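Local coordinates for 4-oxalocrotonate tautomerase (Thermus thermophilus, PDB 3ABF), which belongs to the tautomerase superfamily, built on a beta-alpha-beta unit, and assembles from six copies of a short chain, at residues T7-R12 / D49-G54. Residues are numbered along the deposited sequence; the frame is centred on the assembly and turned at random.
Sequences TLLEGR and DQWAAG
Trp51 reaches from strand 51-53 to the C-terminal end of strand 2-9, laying the six-membered part of its indole against Thr7, Leu8 and Leu9. The two short strand segments run almost at right angles (93°), their axes 9.9 Å apart, and the indole bridges them. Apolar contacts do the work. Leu9 comes in at the ring edge, CD2 lying 3.6 Å from Trp51 CE3; a chi1 of -72° sets its CG anti to the carbonyl carbon, which brings CG into the indole plane at that edge. Thr7 instead covers one face near the rim, with CG2 4.1 Å from Trp51 CZ2. Backbone atoms add van der Waals contacts: Leu8 CA sits 3.9 Å from Trp51 CZ3, and Thr7 O 3.8 Å from Trp51 CH2. Other subunits complete the surroundings: Arg40 of a second subunit makes a cation-pi contact with Trp51, Met1 of a third packs on it, and both strands continue into antiparallel ladders with neighbouring chains. With no hydrogen bond between the segments, this contact between the end of strand 2-9 and the C-terminal hairpin depends on shape and dispersion, the indole being met at edge and face within the hexamer.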
loop_
_atom_site.group_PDB
_atom_site.type_symbol
_atom_site.label_atom_id
_atom_site.label_comp_id
_atom_site.label_asym_id
_atom_site.label_seq_id
_atom_site.Cartn_x
_atom_site.Cartn_y
_atom_site.Cartn_z
ATOM N N THR A 7 4.855 -6.085 7.157
ATOM C CA THR A 7 5.591 -4.865 7.438
ATOM C C THR A 7 6.285 -5.085 8.772
ATOM O O THR A 7 5.638 -5.386 9.771
ATOM C CB THR A 7 4.654 -3.652 7.501
ATOM O OG1 THR A 7 3.991 -3.509 6.239
ATOM C CG2 THR A 7 5.436 -2.380 7.783
ATOM N N LEU A 8 7.614 -4.980 8.768
ATOM C CA LEU A 8 8.408 -5.177 9.978
ATOM C C LEU A 8 9.720 -4.415 9.871
ATOM O O LEU A 8 10.115 -4.008 8.784
ATOM C CB LEU A 8 8.712 -6.666 10.185
ATOM C CG LEU A 8 9.682 -7.341 9.205
ATOM C CD1 LEU A 8 9.890 -8.779 9.638
ATOM C CD2 LEU A 8 9.148 -7.297 7.775
ATOM N N LEU A 9 10.399 -4.229 10.998
ATOM C CA LEU A 9 11.664 -3.512 10.998
ATOM C C LEU A 9 12.719 -4.343 10.304
ATOM O O LEU A 9 12.745 -5.570 10.446
ATOM C CB LEU A 9 12.109 -3.201 12.429
ATOM C CG LEU A 9 11.332 -2.112 13.179
ATOM C CD1 LEU A 9 11.793 -2.076 14.630
ATOM C CD2 LEU A 9 11.557 -0.752 12.516
ATOM N N GLU A 10 13.595 -3.663 9.564
ATOM C CA GLU A 10 14.669 -4.310 8.837
ATOM C C GLU A 10 15.665 -4.929 9.819
ATOM O O GLU A 10 15.797 -4.457 10.946
ATOM C CB GLU A 10 15.378 -3.278 7.949
ATOM C CG GLU A 10 16.365 -3.875 6.960
ATOM C CD GLU A 10 16.759 -2.900 5.850
ATOM O OE1 GLU A 10 17.553 -3.298 4.977
ATOM O OE2 GLU A 10 16.279 -1.743 5.843
ATOM N N GLY A 11 16.353 -5.987 9.405
ATOM C CA GLY A 11 17.339 -6.572 10.296
ATOM C C GLY A 11 17.232 -8.043 10.642
ATOM O O GLY A 11 18.215 -8.645 11.079
ATOM N N ARG A 12 16.061 -8.640 10.459
ATOM C CA ARG A 12 15.914 -10.053 10.791
ATOM C C ARG A 12 16.909 -10.885 9.986
ATOM O O ARG A 12 17.166 -10.603 8.812
ATOM C CB ARG A 12 14.487 -10.519 10.503
ATOM C CG ARG A 12 13.423 -9.774 11.288
ATOM C CD ARG A 12 13.435 -10.141 12.753
ATOM N NE ARG A 12 12.364 -9.466 13.484
ATOM C CZ ARG A 12 11.867 -9.886 14.646
ATOM N NH1 ARG A 12 10.893 -9.208 15.241
ATOM N NH2 ARG A 12 12.338 -10.994 15.209
ATOM N N ASP A 49 14.183 4.914 11.268
ATOM C CA ASP A 49 13.841 6.329 11.153
ATOM C C ASP A 49 12.649 6.535 10.200
ATOM O O ASP A 49 12.408 7.646 9.744
ATOM C CB ASP A 49 15.060 7.156 10.704
ATOM C CG ASP A 49 15.530 6.814 9.297
ATOM O OD1 ASP A 49 15.358 5.656 8.860
ATOM O OD2 ASP A 49 16.101 7.712 8.633
ATOM N N GLN A 50 11.901 5.462 9.923
ATOM C CA GLN A 50 10.719 5.535 9.053
ATOM C C GLN A 50 9.465 4.980 9.731
ATOM O O GLN A 50 8.410 4.874 9.102
ATOM C CB GLN A 50 10.936 4.714 7.786
ATOM C CG GLN A 50 12.151 5.089 6.980
ATOM C CD GLN A 50 12.300 4.227 5.755
ATOM O OE1 GLN A 50 12.165 3.005 5.827
ATOM N NE2 GLN A 50 12.604 4.853 4.619
ATOM N N TRP A 51 9.576 4.615 10.998
ATOM C CA TRP A 51 8.431 4.036 11.703
ATOM C C TRP A 51 8.290 4.680 13.062
ATOM O O TRP A 51 9.259 4.799 13.811
ATOM C CB TRP A 51 8.617 2.520 11.870
ATOM C CG TRP A 51 7.285 1.755 11.775
ATOM C CD1 TRP A 51 6.037 2.298 11.587
ATOM C CD2 TRP A 51 7.092 0.335 11.844
ATOM N NE1 TRP A 51 5.086 1.305 11.533
ATOM C CE2 TRP A 51 5.704 0.092 11.689
ATOM C CE3 TRP A 51 7.950 -0.753 12.024
ATOM C CZ2 TRP A 51 5.162 -1.195 11.707
ATOM C CZ3 TRP A 51 7.406 -2.040 12.042
ATOM C CH2 TRP A 51 6.028 -2.245 11.885
ATOM N N ALA A 52 7.074 5.080 13.397
ATOM C CA ALA A 52 6.849 5.734 14.672
ATOM C C ALA A 52 5.568 5.256 15.345
ATOM O O ALA A 52 4.599 4.876 14.680
ATOM C CB ALA A 52 6.790 7.224 14.464
ATOM N N ALA A 53 5.579 5.292 16.670
ATOM C CA ALA A 53 4.436 4.889 17.484
ATOM C C ALA A 53 4.407 5.882 18.626
ATOM O O ALA A 53 5.447 6.187 19.214
ATOM C CB ALA A 53 4.630 3.484 18.031
ATOM N N GLY A 54 3.231 6.408 18.934
ATOM C CA GLY A 54 3.167 7.362 20.022
ATOM C C GLY A 54 3.978 8.611 19.751
ATOM O O GLY A 54 4.512 9.216 20.676
#